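Local atomic coordinates of xylulokinase (Brucella ovis, PDB entry 5VM1), a protein that probably phosphorylates D-xylulose to D-xylulose 5-phosphate with ATP, as a sugar kinase of the FGGY family. Residues S76-M87 and T232-D243; L13-L24 and W56-L67. All coordinates share one frame; numbering follows the deposited sequence.

Interaction 1: residues S76-M87 and T232-D243; sequences SAITGIGLSGQM and TASVIVAGGAGD
Val235, just before strand 236-238, meets Ile81 of strand 78-85 obliquely, with Val235 CG1 3.7 Å from Ile81 CD1. Both torsions serve this contact: CG1 of Val235 is anti to its own backbone N (chi1 -177°), while CG1 of Ile81 stands anti to the carbonyl carbon and carries CD1 to the valine. Ile78 CG2 approaches the same Val235 methyl at 4.2 Å, and Leu83 CD1 comes equally near Val237 CG1, extending the apolar row towards helix 161-170, whose Arg166 and Leu169 touch Leu83. Beneath the side chains, strands 78-85 and 236-238 run 25° apart. Ile81 is held at both its N and its O by the one neighbouring strand: its N donates to Ile236 O (2.8 Å), and its O accepts from Ala238 N, nearly head-on to the carbonyl. The register then slips by one residue at Gly239-Gly240, and pairing resumes where Ala241 N donates to Leu83 O at 3.1 Å. Gly240, with positive phi (85°), sits in the break between the two paired runs, next to Leu83. At the C-terminal ends, Asp243 N makes a weak bond to Gly85 O, and Met87 crosses the aspartate obliquely, with CG 3.5 Å from Asp243 OD1. Ser84 OG lies near Asp243 CA but bonds to Asp14. Asp243 is the predicted proton acceptor and Met87 a predicted substrate-binding residue; the chemistry thus passes from apolar packing and backbone bonds to a polar end, consistent with the central sheet of an actin-like ATPase domain delivering catalytic groups from its strand ends.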
loop_
_atom_site.group_PDB
_atom_site.type_symbol
_atom_site.label_atom_id
_atom_site.label_comp_id
_atom_site.label_asym_id
_atom_site.label_seq_id
_atom_site.Cartn_x
_atom_site.Cartn_y
_atom_site.Cartn_z
ATOM N N SER A 76 -3.819 -29.076 6.823
ATOM C CA SER A 76 -3.072 -30.057 6.058
ATOM C C SER A 76 -3.558 -30.177 4.616
ATOM O O SER A 76 -2.820 -30.698 3.771
ATOM C CB SER A 76 -3.117 -31.401 6.753
ATOM O OG SER A 76 -2.092 -32.207 6.212
ATOM N N ALA A 77 -4.737 -29.653 4.296
ATOM C CA ALA A 77 -5.273 -29.722 2.946
ATOM C C ALA A 77 -4.875 -28.512 2.114
ATOM O O ALA A 77 -5.451 -28.290 1.041
ATOM C CB ALA A 77 -6.799 -29.846 2.984
ATOM N N ILE A 78 -3.897 -27.738 2.588
ATOM C CA ILE A 78 -3.397 -26.589 1.849
ATOM C C ILE A 78 -2.630 -27.066 0.623
ATOM O O ILE A 78 -1.717 -27.892 0.722
ATOM C CB ILE A 78 -2.506 -25.716 2.749
ATOM C CG1 ILE A 78 -3.343 -24.907 3.744
ATOM C CG2 ILE A 78 -1.606 -24.820 1.919
ATOM C CD1 ILE A 78 -2.529 -24.358 4.904
ATOM N N THR A 79 -3.005 -26.554 -0.545
ATOM C CA THR A 79 -2.343 -26.873 -1.803
ATOM C C THR A 79 -1.511 -25.710 -2.337
ATOM O O THR A 79 -0.510 -25.941 -3.018
ATOM C CB THR A 79 -3.391 -27.307 -2.845
ATOM O OG1 THR A 79 -4.102 -28.439 -2.342
ATOM C CG2 THR A 79 -2.742 -27.740 -4.146
ATOM N N GLY A 80 -1.902 -24.475 -2.039
ATOM C CA GLY A 80 -1.121 -23.311 -2.420
ATOM C C GLY A 80 -1.034 -22.314 -1.279
ATOM O O GLY A 80 -1.928 -22.230 -0.432
ATOM N N ILE A 81 0.057 -21.539 -1.282
ATOM C CA ILE A 81 0.323 -20.467 -0.317
ATOM C C ILE A 81 0.605 -19.171 -1.078
ATOM O O ILE A 81 1.401 -19.164 -2.020
ATOM C CB ILE A 81 1.510 -20.830 0.608
ATOM C CG1 ILE A 81 1.118 -21.976 1.539
ATOM C CG2 ILE A 81 1.980 -19.620 1.411
ATOM C CD1 ILE A 81 2.245 -22.521 2.376
ATOM N N GLY A 82 -0.044 -18.088 -0.688
ATOM C CA GLY A 82 0.214 -16.773 -1.268
ATOM C C GLY A 82 0.778 -15.812 -0.242
ATOM O O GLY A 82 0.379 -15.837 0.920
ATOM N N LEU A 83 1.702 -14.966 -0.681
ATOM C CA LEU A 83 2.413 -14.030 0.184
ATOM C C LEU A 83 2.051 -12.569 -0.106
ATOM O O LEU A 83 1.836 -12.167 -1.253
ATOM C CB LEU A 83 3.938 -14.190 0.049
ATOM C CG LEU A 83 4.502 -15.556 0.339
ATOM C CD1 LEU A 83 6.023 -15.570 0.278
ATOM C CD2 LEU A 83 4.024 -15.966 1.677
ATOM N N SER A 84 2.058 -11.763 0.958
ATOM C CA SER A 84 1.894 -10.320 0.878
ATOM C C SER A 84 2.877 -9.667 1.833
ATOM O O SER A 84 3.218 -10.236 2.876
ATOM C CB SER A 84 0.491 -9.873 1.253
ATOM O OG SER A 84 0.448 -8.465 1.341
ATOM N N GLY A 85 3.355 -8.488 1.464
ATOM C CA GLY A 85 4.322 -7.812 2.308
ATOM C C GLY A 85 4.294 -6.304 2.222
ATOM O O GLY A 85 3.945 -5.718 1.191
ATOM N N GLN A 86 4.716 -5.679 3.324
ATOM C CA GLN A 86 5.114 -4.288 3.315
ATOM C C GLN A 86 6.195 -4.102 2.276
ATOM O O GLN A 86 7.175 -4.847 2.264
ATOM C CB GLN A 86 5.651 -3.918 4.690
ATOM C CG GLN A 86 6.442 -5.063 5.335
ATOM C CD GLN A 86 7.344 -4.632 6.492
ATOM O OE1 GLN A 86 8.005 -3.593 6.453
ATOM N NE2 GLN A 86 7.323 -5.418 7.556
ATOM N N MET A 87 6.030 -3.082 1.437
ATOM C CA MET A 87 6.829 -2.833 0.247
ATOM C C MET A 87 8.160 -2.169 0.601
ATOM O O MET A 87 8.397 -1.757 1.734
ATOM C CB MET A 87 6.026 -1.959 -0.717
ATOM C CG MET A 87 4.653 -2.516 -1.129
ATOM S SD MET A 87 3.753 -1.495 -2.280
ATOM C CE MET A 87 4.840 -1.482 -3.678
ATOM N N THR A 232 -0.109 -32.487 3.004
ATOM C CA THR A 232 -0.469 -33.692 2.254
ATOM C C THR A 232 0.124 -33.700 0.849
ATOM O O THR A 232 0.507 -34.764 0.344
ATOM C CB THR A 232 -2.003 -33.830 2.186
ATOM O OG1 THR A 232 -2.526 -34.151 3.482
ATOM C CG2 THR A 232 -2.433 -34.916 1.195
ATOM N N ALA A 233 0.215 -32.543 0.202
ATOM C CA ALA A 233 0.589 -32.496 -1.202
ATOM C C ALA A 233 1.749 -31.536 -1.425
ATOM O O ALA A 233 2.202 -30.835 -0.515
ATOM C CB ALA A 233 -0.595 -32.082 -2.084
ATOM N N SER A 234 2.232 -31.547 -2.668
ATOM C CA SER A 234 3.175 -30.544 -3.140
ATOM C C SER A 234 2.536 -29.166 -3.025
ATOM O O SER A 234 1.514 -28.894 -3.665
ATOM C CB SER A 234 3.569 -30.847 -4.587
ATOM O OG SER A 234 4.373 -29.810 -5.112
ATOM N N VAL A 235 3.113 -28.314 -2.178
ATOM C CA VAL A 235 2.538 -27.013 -1.853
ATOM C C VAL A 235 3.225 -25.956 -2.713
ATOM O O VAL A 235 4.401 -25.638 -2.502
ATOM C CB VAL A 235 2.685 -26.693 -0.360
ATOM C CG1 VAL A 235 2.022 -25.376 -0.036
ATOM C CG2 VAL A 235 2.086 -27.795 0.477
ATOM N N ILE A 236 2.470 -25.348 -3.627
ATOM C CA ILE A 236 2.984 -24.284 -4.485
ATOM C C ILE A 236 2.923 -22.963 -3.724
ATOM O O ILE A 236 1.969 -22.710 -2.975
ATOM C CB ILE A 236 2.162 -24.210 -5.790
ATOM C CG1 ILE A 236 2.627 -25.244 -6.819
ATOM C CG2 ILE A 236 2.164 -22.795 -6.382
ATOM C CD1 ILE A 236 1.549 -25.580 -7.866
ATOM N N VAL A 237 3.964 -22.137 -3.864
ATOM C CA VAL A 237 3.981 -20.778 -3.318
ATOM C C VAL A 237 3.838 -19.772 -4.458
ATOM O O VAL A 237 4.588 -19.824 -5.442
ATOM C CB VAL A 237 5.250 -20.490 -2.496
ATOM C CG1 VAL A 237 5.151 -19.113 -1.874
ATOM C CG2 VAL A 237 5.413 -21.519 -1.395
ATOM N N ALA A 238 2.879 -18.854 -4.323
ATOM C CA ALA A 238 2.613 -17.879 -5.369
ATOM C C ALA A 238 3.660 -16.764 -5.367
ATOM O O ALA A 238 4.464 -16.613 -4.438
ATOM C CB ALA A 238 1.219 -17.283 -5.213
ATOM N N GLY A 239 3.663 -15.995 -6.456
ATOM C CA GLY A 239 4.526 -14.834 -6.510
ATOM C C GLY A 239 4.200 -13.834 -5.420
ATOM O O GLY A 239 5.098 -13.259 -4.798
ATOM N N GLY A 240 2.917 -13.635 -5.160
ATOM C CA GLY A 240 2.504 -12.708 -4.139
ATOM C C GLY A 240 2.421 -11.287 -4.667
ATOM O O GLY A 240 2.358 -11.030 -5.861
ATOM N N ALA A 241 2.435 -10.344 -3.744
ATOM C CA ALA A 241 2.355 -8.960 -4.166
ATOM C C ALA A 241 2.829 -8.097 -3.015
ATOM O O ALA A 241 2.941 -8.563 -1.881
ATOM C CB ALA A 241 0.928 -8.605 -4.599
ATOM N N GLY A 242 3.124 -6.832 -3.314
ATOM C CA GLY A 242 3.213 -5.862 -2.244
ATOM C C GLY A 242 1.842 -5.616 -1.647
ATOM O O GLY A 242 0.814 -5.917 -2.267
ATOM N N ASP A 243 1.822 -5.043 -0.433
ATOM C CA ASP A 243 0.565 -4.988 0.322
ATOM C C ASP A 243 -0.506 -4.208 -0.433
ATOM O O ASP A 243 -1.685 -4.576 -0.396
ATOM C CB ASP A 243 0.750 -4.407 1.727
ATOM C CG ASP A 243 1.424 -3.053 1.725
ATOM O OD1 ASP A 243 1.670 -2.520 0.629
ATOM O OD2 ASP A 243 1.688 -2.514 2.828
#

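Interaction 2: residues L13-L24 and W56-L67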
loop_
_atom_site.group_PDB
_atom_site.type_symbol
_atom_site.label_atom_id
_atom_site.label_comp_id
_atom_site.label_asym_id
_atom_site.label_seq_id
_atom_site.Cartn_x
_atom_site.Cartn_y
_atom_site.Cartn_z
ATOM N N LEU A 13 -0.310 -15.253 3.684
ATOM C CA LEU A 13 0.562 -14.690 4.716
ATOM C C LEU A 13 0.833 -13.233 4.372
ATOM O O LEU A 13 1.505 -12.946 3.376
ATOM C CB LEU A 13 1.881 -15.449 4.838
ATOM C CG LEU A 13 1.724 -16.917 5.188
ATOM C CD1 LEU A 13 3.075 -17.651 5.153
ATOM C CD2 LEU A 13 1.022 -17.040 6.512
ATOM N N ASP A 14 0.338 -12.316 5.211
ATOM C CA ASP A 14 0.613 -10.888 5.067
ATOM C C ASP A 14 1.656 -10.494 6.099
ATOM O O ASP A 14 1.384 -10.482 7.304
ATOM C CB ASP A 14 -0.646 -10.031 5.226
ATOM C CG ASP A 14 -0.398 -8.558 4.865
ATOM O OD1 ASP A 14 0.552 -8.283 4.096
ATOM O OD2 ASP A 14 -1.128 -7.676 5.357
ATOM N N LEU A 15 2.835 -10.145 5.623
ATOM C CA LEU A 15 3.901 -9.634 6.479
ATOM C C LEU A 15 3.774 -8.099 6.488
ATOM O O LEU A 15 4.240 -7.392 5.585
ATOM C CB LEU A 15 5.241 -10.163 5.978
ATOM C CG LEU A 15 6.567 -9.549 6.399
ATOM C CD1 LEU A 15 6.553 -9.420 7.881
ATOM C CD2 LEU A 15 7.737 -10.435 5.900
ATOM N N GLY A 16 3.077 -7.572 7.483
ATOM C CA GLY A 16 2.932 -6.140 7.592
ATOM C C GLY A 16 4.015 -5.552 8.468
ATOM O O GLY A 16 4.874 -6.242 9.021
ATOM N N THR A 17 3.958 -4.241 8.622
ATOM C CA THR A 17 4.970 -3.629 9.457
ATOM C C THR A 17 4.673 -3.889 10.937
ATOM O O THR A 17 5.602 -4.105 11.725
ATOM C CB THR A 17 5.111 -2.153 9.070
ATOM O OG1 THR A 17 5.462 -1.375 10.212
ATOM C CG2 THR A 17 3.844 -1.623 8.410
ATOM N N SER A 18 3.398 -3.956 11.317
ATOM C CA SER A 18 2.993 -4.195 12.697
ATOM C C SER A 18 2.785 -5.676 13.019
ATOM O O SER A 18 2.628 -6.024 14.199
ATOM C CB SER A 18 1.697 -3.436 12.990
ATOM O OG SER A 18 0.603 -4.088 12.353
ATOM N N GLY A 19 2.731 -6.551 12.017
ATOM C CA GLY A 19 2.593 -7.965 12.316
ATOM C C GLY A 19 2.478 -8.832 11.077
ATOM O O GLY A 19 2.489 -8.361 9.935
ATOM N N VAL A 20 2.386 -10.131 11.333
ATOM C CA VAL A 20 2.211 -11.149 10.310
ATOM C C VAL A 20 0.810 -11.714 10.492
ATOM O O VAL A 20 0.473 -12.200 11.578
ATOM C CB VAL A 20 3.274 -12.249 10.426
ATOM C CG1 VAL A 20 2.949 -13.431 9.493
ATOM C CG2 VAL A 20 4.670 -11.677 10.164
ATOM N N LYS A 21 -0.008 -11.627 9.442
ATOM C CA LYS A 21 -1.366 -12.145 9.438
ATOM C C LYS A 21 -1.381 -13.417 8.607
ATOM O O LYS A 21 -0.716 -13.488 7.573
ATOM C CB LYS A 21 -2.354 -11.126 8.858
ATOM C CG LYS A 21 -3.752 -11.167 9.497
ATOM C CD LYS A 21 -4.860 -11.410 8.489
ATOM C CE LYS A 21 -6.177 -11.777 9.169
ATOM N NZ LYS A 21 -7.173 -10.659 9.263
ATOM N N ALA A 22 -2.053 -14.450 9.111
ATOM C CA ALA A 22 -2.195 -15.717 8.406
ATOM C C ALA A 22 -3.674 -15.975 8.190
ATOM O O ALA A 22 -4.443 -16.005 9.150
ATOM C CB ALA A 22 -1.560 -16.859 9.187
ATOM N N LEU A 23 -4.067 -16.204 6.946
ATOM C CA LEU A 23 -5.474 -16.331 6.610
ATOM C C LEU A 23 -5.669 -17.606 5.816
ATOM O O LEU A 23 -4.989 -17.822 4.805
ATOM C CB LEU A 23 -5.959 -15.132 5.797
ATOM C CG LEU A 23 -7.446 -15.105 5.485
ATOM C CD1 LEU A 23 -8.241 -15.029 6.749
ATOM C CD2 LEU A 23 -7.745 -13.928 4.613
ATOM N N LEU A 24 -6.618 -18.428 6.252
ATOM C CA LEU A 24 -6.881 -19.704 5.611
ATOM C C LEU A 24 -8.277 -19.675 5.025
ATOM O O LEU A 24 -9.244 -19.370 5.730
ATOM C CB LEU A 24 -6.729 -20.863 6.599
ATOM C CG LEU A 24 -6.872 -22.264 6.014
ATOM C CD1 LEU A 24 -5.795 -22.561 4.980
ATOM C CD2 LEU A 24 -6.798 -23.246 7.153
ATOM N N TRP A 56 10.326 -11.538 11.772
ATOM C CA TRP A 56 9.310 -11.926 10.794
ATOM C C TRP A 56 9.023 -13.423 10.851
ATOM O O TRP A 56 7.864 -13.847 10.902
ATOM C CB TRP A 56 9.765 -11.570 9.379
ATOM C CG TRP A 56 10.008 -10.138 9.129
ATOM C CD1 TRP A 56 9.538 -9.081 9.856
ATOM C CD2 TRP A 56 10.804 -9.577 8.064
ATOM N NE1 TRP A 56 9.996 -7.895 9.313
ATOM C CE2 TRP A 56 10.776 -8.172 8.217
ATOM C CE3 TRP A 56 11.547 -10.127 7.011
ATOM C CZ2 TRP A 56 11.451 -7.315 7.348
ATOM C CZ3 TRP A 56 12.221 -9.271 6.151
ATOM C CH2 TRP A 56 12.170 -7.888 6.325
ATOM N N ILE A 57 10.077 -14.240 10.871
ATOM C CA ILE A 57 9.896 -15.686 10.881
ATOM C C ILE A 57 9.274 -16.171 12.199
ATOM O O ILE A 57 8.381 -17.032 12.195
ATOM C CB ILE A 57 11.231 -16.369 10.545
ATOM C CG1 ILE A 57 11.652 -15.932 9.127
ATOM C CG2 ILE A 57 11.111 -17.879 10.651
ATOM C CD1 ILE A 57 12.882 -16.650 8.600
ATOM N N LYS A 58 9.724 -15.649 13.341
ATOM C CA LYS A 58 9.105 -16.052 14.602
ATOM C C LYS A 58 7.624 -15.668 14.619
ATOM O O LYS A 58 6.779 -16.425 15.117
ATOM C CB LYS A 58 9.849 -15.447 15.801
ATOM N N ALA A 59 7.294 -14.488 14.086
ATOM C CA ALA A 59 5.899 -14.058 14.049
ATOM C C ALA A 59 5.083 -14.926 13.101
ATOM O O ALA A 59 3.952 -15.321 13.412
ATOM C CB ALA A 59 5.822 -12.588 13.624
ATOM N N CYS A 60 5.659 -15.257 11.953
ATOM C CA CYS A 60 4.982 -16.108 10.989
ATOM C C CYS A 60 4.826 -17.531 11.528
ATOM O O CYS A 60 3.779 -18.162 11.340
ATOM C CB CYS A 60 5.759 -16.063 9.673
ATOM S SG CYS A 60 4.905 -16.772 8.290
ATOM N N ARG A 61 5.861 -18.054 12.197
ATOM C CA ARG A 61 5.754 -19.363 12.834
ATOM C C ARG A 61 4.693 -19.365 13.920
ATOM O O ARG A 61 3.999 -20.369 14.127
ATOM C CB ARG A 61 7.100 -19.769 13.437
ATOM C CG ARG A 61 8.069 -20.407 12.472
ATOM C CD ARG A 61 8.964 -21.387 13.191
ATOM N NE ARG A 61 9.255 -22.560 12.370
ATOM C CZ ARG A 61 10.375 -22.721 11.670
ATOM N NH1 ARG A 61 10.559 -23.830 10.946
ATOM N NH2 ARG A 61 11.309 -21.768 11.697
ATOM N N THR A 62 4.568 -18.252 14.638
ATOM C CA THR A 62 3.565 -18.151 15.688
ATOM C C THR A 62 2.173 -18.257 15.094
ATOM O O THR A 62 1.344 -19.048 15.557
ATOM C CB THR A 62 3.744 -16.826 16.445
ATOM O OG1 THR A 62 4.861 -16.921 17.339
ATOM C CG2 THR A 62 2.486 -16.429 17.225
ATOM N N ALA A 63 1.916 -17.497 14.030
ATOM C CA ALA A 63 0.585 -17.495 13.432
ATOM C C ALA A 63 0.290 -18.796 12.681
ATOM O O ALA A 63 -0.847 -19.272 12.696
ATOM C CB ALA A 63 0.428 -16.279 12.514
ATOM N N ILE A 64 1.288 -19.403 12.032
ATOM C CA ILE A 64 1.030 -20.660 11.327
ATOM C C ILE A 64 0.660 -21.763 12.303
ATOM O O ILE A 64 -0.387 -22.403 12.161
ATOM C CB ILE A 64 2.237 -21.088 10.481
ATOM C CG1 ILE A 64 2.367 -20.227 9.229
ATOM C CG2 ILE A 64 2.116 -22.563 10.106
ATOM C CD1 ILE A 64 3.609 -20.557 8.441
ATOM N N GLU A 65 1.500 -22.007 13.315
ATOM C CA GLU A 65 1.192 -23.126 14.203
ATOM C C GLU A 65 -0.082 -22.847 14.985
ATOM O O GLU A 65 -0.900 -23.754 15.183
ATOM C CB GLU A 65 2.365 -23.442 15.145
ATOM N N ALA A 66 -0.309 -21.585 15.363
ATOM C CA ALA A 66 -1.560 -21.231 16.027
ATOM C C ALA A 66 -2.764 -21.520 15.139
ATOM O O ALA A 66 -3.823 -21.944 15.623
ATOM C CB ALA A 66 -1.538 -19.754 16.416
ATOM N N LEU A 67 -2.616 -21.292 13.836
ATOM C CA LEU A 67 -3.661 -21.644 12.885
ATOM C C LEU A 67 -3.756 -23.157 12.703
ATOM O O LEU A 67 -4.857 -23.718 12.690
ATOM C CB LEU A 67 -3.391 -20.945 11.551
ATOM C CG LEU A 67 -4.591 -20.746 10.638
ATOM C CD1 LEU A 67 -5.456 -19.698 11.247
ATOM C CD2 LEU A 67 -4.153 -20.357 9.244
#
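Strand 19-24 runs along helix 56-67 at an angle of 29°, with their axes approaching to 7.8 Å, whereas strand 13-15 runs roughly antiparallel to the helix and lies farther off. The two strands form a hairpin, tied by reciprocal backbone bonds between Asp14 and Lys21, and the helix packs across one face of it. Val20 straddles the helix surface: CG2 touches Ala59 CB at 3.8 Å, while CG1, anti to the backbone N (chi1 171°), rests against Cys60 CA. Farther along, two alanines meet, Ala22 CB and Ala63 CB at 3.9 Å. This antiparallel hairpin covered by a helix belongs to the N-terminal FGGY domain, of the actin-like ATPase clan, and its turn adjoins Asp14, predicted to be important for activity. Leu15 and Trp56 cross at about a right angle. Leu15 CD1 sits over the indole face, 3.8 Å from the centroid of the five-membered ring and 22° off its normal, a CH-pi contact, and CD2 lies over the same ring system nearer its rim. Trp56 NE1 bonds to Gln51. Cys60 SG reaches Leu13 CD1 at 3.7 Å, and at the far end Leu67 CD2 packs on Leu24 CB at the same distance.

Both interactions are largely buried and share one mixed sheet, in which strands 9-15 and 78-85 are parallel neighbours. Interaction 1 joins strands edge to edge within that sheet, so main-chain hydrogen bonds dominate; its Thr232 end is exposed. Interaction 2 lays a helix on the sheet's face, has no hydrogen bond between its segments, and depends on aliphatic, sulfur and indole surfaces. They meet directly: Ser84 N lies 2.7 Å from Leu13 O, and Ser84 OG is 2.8 Å from Asp14 OD1, both probable hydrogen bonds. The predicted functional residues Asp14, Met87 and Asp243 therefore lie on or just beyond the strands these two contacts hold together.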